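Local coordinates for hypothetical protein TM0723 (Thermotoga maritima, PDB 1VMJ), which is of unknown function but belongs to the YjbQ (UPF0047) family and has been put forward as a putative thiamin phosphate synthase, at residues L50-A55 with G111-I116; I58-F63 with R140-L145. All blocks are in the same frame, centred on the assembly; numbering follows the deposited sequence.

Interaction 1: L50-A55 with G111-I116; sequences LLLCNA and GREVVI
Leu-51 and Ile-116 run alongside each other on one face of an antiparallel beta ladder that joins the neighbouring strands 49-55 and 113-119 of the five-stranded sheet. Their ends meet at 4.2 Å, CD2 of Leu-51 against CD1 of Ile-116. Cys-53 CB and Val-114 CG2 follow on the same face; Cys-53 packs on Leu-37 of helix 34-44, and both pack on Val-62 of strand 60-65. Backbone N-H...O bonds run both ways in these two pairs, and Ala-55 N adds one more to Arg-112 O.

The face carrying Leu-52, Asn-54, Glu-113 and Val-115 meets the second and third subunits. Leu-52 CD1 reaches Val-115 CG2 at 4.0 Å and also rests on Glu-113 CB. Beyond it, chi1 of 71° swings the Asn-54 amide flat against the guanidinium of the extended Arg-112, the planes 15° apart and ND2 displaced from the centre of the group. Two donors, ND2 of Asn-54 and NH2 of Arg-112, come within 3.2 Å without bonding. Arg-112 NH1 makes a salt bridge with Glu-113 OE1 and also bonds Val-115 O of the second subunit, while NE pairs with Glu-129 of that subunit in another salt bridge. Asn-54 ND2 instead donates to Ala-55 O at 3.0 Å, arriving above the carbonyl plane.

Interaction 2: I58-F63 with R140-L145; sequences ITASVF and RPKRVL. With SO4 (sulfate ion), chain C.
Lys-142 reaches from strand 142-150 of the five-stranded sheet to Thr-59, just ahead of strand 60-65 of the three-stranded sheet, so the contact bridges two layers of a beta fold beside a sulfate pocket. From CB, which points toward 58-63, the chain sets off with CG anti to the carbonyl carbon (chi1 -65°) and runs straight until a bend at chi3 (78°). Lys-142 CE then lies over one face of the Arg-140 guanidinium, 3.5 Å above its plane and nearer its margin than its middle. At the tip, Lys-142 NZ donates to Thr-59 OG1 at 2.8 Å, the two side chains crossing at about a right angle, and NZ is also held by a salt bridge to Glu-135 and by the Asp-137 carbonyl. A methionine in its place would probably leave Glu-135 without this charge partner and Thr-59 OG1 without this donor. Farther along, Val-62 CG2 packs on Val-144 CG2 at 3.9 Å.

The sulfate, probably from the crystallisation liquor, sits at the edge of the Arg-140 guanidinium. Arg-140 NH1 donates to sulfate O1 at 2.9 Å and its NH2 to sulfate O4, while His-57 ND1 is a further partner. The Thr-59 side chain lies about 5 Å from the bound sodium ion, whose ligand His-104 packs on it, so the sulfate probably marks an anion site near the metal. Ile-58 contributes its backbone, N to sulfate O3, at 2.9 Å and 164°.

After strands 14-22 and 29-32 and helix 34-44, the chain runs through strand 49-55 and, after a short turn, enters 58-63. Interaction 1 closes when 111-116 returns beside 50-55, after helices 69-82 and 101-110; interaction 2 closes only near the C terminus, when 140-145 reaches 58-63. The segments alternate, so the two loops cross rather than nest. Interaction 1 works within the five-stranded sheet, whereas interaction 2 ties that sheet to the three-stranded one. They meet where strands 49-55 and 142-150 run as neighbours: Leu-145 N lies 2.8 Å from Asn-54 O, a probable hydrogen bond, and Cys-53 SG packs against Val-144 CG1.

Interaction 1: L50-A55 with G111-I116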
loop_
_atom_site.group_PDB
_atom_site.type_symbol
_atom_site.label_atom_id
_atom_site.label_comp_id
_atom_site.label_asym_id
_atom_site.label_seq_id
_atom_site.Cartn_x
_atom_site.Cartn_y
_atom_site.Cartn_z
ATOM N N LEU A 50 15.329 6.596 -0.973
ATOM C CA LEU A 50 14.073 5.885 -1.144
ATOM C C LEU A 50 13.657 6.024 -2.587
ATOM O O LEU A 50 13.752 7.114 -3.157
ATOM C CB LEU A 50 12.968 6.445 -0.261
ATOM C CG LEU A 50 13.111 6.305 1.251
ATOM C CD1 LEU A 50 11.953 6.991 1.957
ATOM C CD2 LEU A 50 13.145 4.857 1.638
ATOM N N LEU A 51 13.166 4.924 -3.144
ATOM C CA LEU A 51 12.621 4.856 -4.483
ATOM C C LEU A 51 11.121 4.591 -4.384
ATOM O O LEU A 51 10.677 3.678 -3.708
ATOM C CB LEU A 51 13.292 3.744 -5.283
ATOM C CG LEU A 51 12.759 3.439 -6.684
ATOM C CD1 LEU A 51 13.878 2.840 -7.525
ATOM C CD2 LEU A 51 11.563 2.516 -6.694
ATOM N N LEU A 52 10.343 5.404 -5.076
ATOM C CA LEU A 52 8.930 5.184 -5.296
ATOM C C LEU A 52 8.750 4.726 -6.727
ATOM O O LEU A 52 9.287 5.307 -7.642
ATOM C CB LEU A 52 8.203 6.507 -5.108
ATOM C CG LEU A 52 6.746 6.594 -5.561
ATOM C CD1 LEU A 52 5.857 5.746 -4.705
ATOM C CD2 LEU A 52 6.224 7.996 -5.595
ATOM N N CYS A 53 7.936 3.696 -6.891
ATOM C CA CYS A 53 7.514 3.288 -8.191
ATOM C C CYS A 53 6.015 3.046 -8.157
ATOM O O CYS A 53 5.536 2.167 -7.417
ATOM C CB CYS A 53 8.251 2.019 -8.599
ATOM S SG CYS A 53 7.824 1.466 -10.261
ATOM N N ASN A 54 5.283 3.799 -8.978
ATOM C CA ASN A 54 3.835 3.735 -8.963
ATOM C C ASN A 54 3.226 3.720 -10.343
ATOM O O ASN A 54 3.768 4.276 -11.276
ATOM C CB ASN A 54 3.234 4.850 -8.106
ATOM C CG ASN A 54 3.376 6.237 -8.729
ATOM O OD1 ASN A 54 4.329 6.961 -8.423
ATOM N ND2 ASN A 54 2.413 6.639 -9.586
ATOM N N ALA A 55 2.061 3.065 -10.435
ATOM C CA ALA A 55 1.233 3.149 -11.624
ATOM C C ALA A 55 0.663 4.564 -11.689
ATOM O O ALA A 55 0.097 5.040 -10.713
ATOM C CB ALA A 55 0.145 2.138 -11.548
ATOM N N GLY A 111 -2.366 -2.992 -5.238
ATOM C CA GLY A 111 -1.740 -1.757 -4.823
ATOM C C GLY A 111 -1.286 -0.866 -5.959
ATOM O O GLY A 111 -0.953 -1.302 -7.052
ATOM N N ARG A 112 -1.199 0.413 -5.659
ATOM C CA ARG A 112 -0.725 1.399 -6.602
ATOM C C ARG A 112 0.789 1.481 -6.763
ATOM O O ARG A 112 1.277 1.786 -7.836
ATOM C CB ARG A 112 -1.249 2.775 -6.157
ATOM C CG ARG A 112 -0.624 3.954 -6.899
ATOM C CD ARG A 112 -1.178 5.260 -6.392
ATOM N NE ARG A 112 -0.608 6.414 -7.044
ATOM C CZ ARG A 112 0.453 7.070 -6.604
ATOM N NH1 ARG A 112 1.087 6.678 -5.515
ATOM N NH2 ARG A 112 0.839 8.173 -7.228
ATOM N N GLU A 113 1.510 1.284 -5.660
ATOM C CA GLU A 113 2.900 1.696 -5.568
ATOM C C GLU A 113 3.704 0.726 -4.713
ATOM O O GLU A 113 3.151 -0.046 -3.927
ATOM C CB GLU A 113 3.013 3.125 -5.021
ATOM C CG GLU A 113 2.791 3.186 -3.519
ATOM C CD GLU A 113 1.802 4.236 -2.940
ATOM O OE1 GLU A 113 0.838 4.722 -3.576
ATOM O OE2 GLU A 113 1.991 4.541 -1.739
ATOM N N VAL A 114 5.010 0.763 -4.923
ATOM C CA VAL A 114 5.974 0.237 -3.968
ATOM C C VAL A 114 6.925 1.356 -3.606
ATOM O O VAL A 114 7.202 2.257 -4.426
ATOM C CB VAL A 114 6.765 -0.978 -4.518
ATOM C CG1 VAL A 114 5.779 -2.106 -4.836
ATOM C CG2 VAL A 114 7.580 -0.612 -5.751
ATOM N N VAL A 115 7.438 1.281 -2.380
ATOM C CA VAL A 115 8.515 2.134 -1.942
ATOM C C VAL A 115 9.635 1.208 -1.495
ATOM O O VAL A 115 9.408 0.279 -0.717
ATOM C CB VAL A 115 8.088 3.066 -0.797
ATOM C CG1 VAL A 115 9.262 3.920 -0.349
ATOM C CG2 VAL A 115 6.914 3.937 -1.246
ATOM N N ILE A 116 10.823 1.438 -2.035
ATOM C CA ILE A 116 11.949 0.555 -1.882
ATOM C C ILE A 116 13.156 1.322 -1.387
ATOM O O ILE A 116 13.468 2.411 -1.904
ATOM C CB ILE A 116 12.290 -0.130 -3.237
ATOM C CG1 ILE A 116 11.095 -0.892 -3.800
ATOM C CG2 ILE A 116 13.493 -1.040 -3.080
ATOM C CD1 ILE A 116 11.303 -1.362 -5.159
HETATM O O HOH W 1 3.597 9.601 -7.747
HETATM O O HOH W 2 -2.436 5.686 -9.716
#

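Interaction 2: I58-F63 with R140-L145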
loop_
_atom_site.group_PDB
_atom_site.type_symbol
_atom_site.label_atom_id
_atom_site.label_comp_id
_atom_site.label_asym_id
_atom_site.label_seq_id
_atom_site.Cartn_x
_atom_site.Cartn_y
_atom_site.Cartn_z
ATOM N N ILE A 58 -5.066 4.552 -13.021
ATOM C CA ILE A 58 -5.863 4.120 -11.878
ATOM C C ILE A 58 -6.511 2.754 -12.091
ATOM O O ILE A 58 -7.357 2.329 -11.289
ATOM C CB ILE A 58 -6.886 5.230 -11.482
ATOM C CG1 ILE A 58 -7.802 5.559 -12.662
ATOM C CG2 ILE A 58 -6.155 6.486 -10.999
ATOM C CD1 ILE A 58 -8.908 6.534 -12.341
ATOM N N THR A 59 -6.073 2.077 -13.155
ATOM C CA THR A 59 -6.490 0.737 -13.521
ATOM C C THR A 59 -5.305 -0.223 -13.643
ATOM O O THR A 59 -5.398 -1.265 -14.306
ATOM C CB THR A 59 -7.225 0.761 -14.854
ATOM O OG1 THR A 59 -6.428 1.450 -15.814
ATOM C CG2 THR A 59 -8.550 1.457 -14.694
ATOM N N ALA A 60 -4.203 0.127 -12.987
ATOM C CA ALA A 60 -3.015 -0.692 -12.996
ATOM C C ALA A 60 -2.267 -0.548 -11.686
ATOM O O ALA A 60 -2.542 0.328 -10.862
ATOM C CB ALA A 60 -2.146 -0.310 -14.155
ATOM N N SER A 61 -1.337 -1.470 -11.468
ATOM C CA SER A 61 -0.610 -1.592 -10.201
ATOM C C SER A 61 0.873 -1.676 -10.395
ATOM O O SER A 61 1.337 -2.116 -11.433
ATOM C CB SER A 61 -1.023 -2.883 -9.478
ATOM O OG SER A 61 -2.375 -2.820 -9.078
ATOM N N VAL A 62 1.610 -1.298 -9.354
ATOM C CA VAL A 62 2.998 -1.722 -9.175
ATOM C C VAL A 62 3.087 -2.430 -7.820
ATOM O O VAL A 62 2.598 -1.935 -6.817
ATOM C CB VAL A 62 3.973 -0.573 -9.245
ATOM C CG1 VAL A 62 5.371 -1.039 -8.923
ATOM C CG2 VAL A 62 3.950 0.059 -10.627
ATOM N N PHE A 63 3.636 -3.637 -7.812
ATOM C CA PHE A 63 3.679 -4.470 -6.612
ATOM C C PHE A 63 4.912 -5.336 -6.675
ATOM O O PHE A 63 5.575 -5.441 -7.720
ATOM C CB PHE A 63 2.411 -5.322 -6.462
ATOM C CG PHE A 63 2.253 -6.382 -7.548
ATOM C CD1 PHE A 63 1.672 -6.091 -8.773
ATOM C CD2 PHE A 63 2.710 -7.665 -7.340
ATOM C CE1 PHE A 63 1.577 -7.057 -9.782
ATOM C CE2 PHE A 63 2.570 -8.635 -8.309
ATOM C CZ PHE A 63 2.018 -8.324 -9.539
ATOM N N ARG A 140 -3.275 -0.223 -24.453
ATOM C CA ARG A 140 -3.168 1.210 -24.694
ATOM C C ARG A 140 -1.941 1.666 -23.926
ATOM O O ARG A 140 -1.536 0.998 -22.977
ATOM C CB ARG A 140 -4.418 1.938 -24.232
ATOM C CG ARG A 140 -4.764 1.752 -22.771
ATOM C CD ARG A 140 -6.075 2.445 -22.445
ATOM N NE ARG A 140 -6.598 2.140 -21.115
ATOM C CZ ARG A 140 -6.462 2.907 -20.042
ATOM N NH1 ARG A 140 -5.807 4.054 -20.103
ATOM N NH2 ARG A 140 -6.975 2.521 -18.889
ATOM N N PRO A 141 -1.343 2.808 -24.324
ATOM C CA PRO A 141 -0.105 3.241 -23.684
ATOM C C PRO A 141 -0.339 3.745 -22.266
ATOM O O PRO A 141 -1.147 4.651 -22.038
ATOM C CB PRO A 141 0.379 4.386 -24.586
ATOM C CG PRO A 141 -0.885 4.946 -25.161
ATOM C CD PRO A 141 -1.767 3.748 -25.383
ATOM N N LYS A 142 0.344 3.117 -21.313
ATOM C CA LYS A 142 0.186 3.450 -19.917
ATOM C C LYS A 142 1.540 3.551 -19.270
ATOM O O LYS A 142 2.556 3.084 -19.797
ATOM C CB LYS A 142 -0.702 2.415 -19.235
ATOM C CG LYS A 142 -2.108 2.485 -19.820
ATOM C CD LYS A 142 -3.017 1.395 -19.349
ATOM C CE LYS A 142 -3.546 1.653 -17.944
ATOM N NZ LYS A 142 -4.485 0.511 -17.590
ATOM N N ARG A 143 1.561 4.204 -18.119
ATOM C CA ARG A 143 2.800 4.676 -17.553
ATOM C C ARG A 143 2.969 4.288 -16.109
ATOM O O ARG A 143 2.014 4.245 -15.350
ATOM C CB ARG A 143 2.875 6.187 -17.661
ATOM C CG ARG A 143 2.527 6.724 -19.006
ATOM C CD ARG A 143 2.597 8.203 -18.979
ATOM N NE ARG A 143 2.037 8.765 -20.200
ATOM C CZ ARG A 143 2.387 9.941 -20.687
ATOM N NH1 ARG A 143 3.330 10.672 -20.083
ATOM N NH2 ARG A 143 1.790 10.387 -21.783
ATOM N N VAL A 144 4.232 4.047 -15.769
ATOM C CA VAL A 144 4.720 3.871 -14.417
ATOM C C VAL A 144 5.745 4.952 -14.138
ATOM O O VAL A 144 6.565 5.280 -14.998
ATOM C CB VAL A 144 5.386 2.482 -14.286
ATOM C CG1 VAL A 144 6.241 2.354 -13.061
ATOM C CG2 VAL A 144 4.319 1.399 -14.308
ATOM N N LEU A 145 5.683 5.510 -12.947
ATOM C CA LEU A 145 6.627 6.528 -12.516
ATOM C C LEU A 145 7.639 5.928 -11.568
ATOM O O LEU A 145 7.270 5.174 -10.672
ATOM C CB LEU A 145 5.911 7.707 -11.840
ATOM C CG LEU A 145 6.798 8.896 -11.470
ATOM C CD1 LEU A 145 7.375 9.586 -12.699
ATOM C CD2 LEU A 145 6.009 9.889 -10.613
HETATM S S SO4 C . -6.653 5.358 -16.427
HETATM O O1 SO4 C . -6.166 5.734 -17.740
HETATM O O2 SO4 C . -8.045 5.720 -16.243
HETATM O O3 SO4 C . -5.892 6.071 -15.380
HETATM O O4 SO4 C . -6.441 3.944 -16.304
#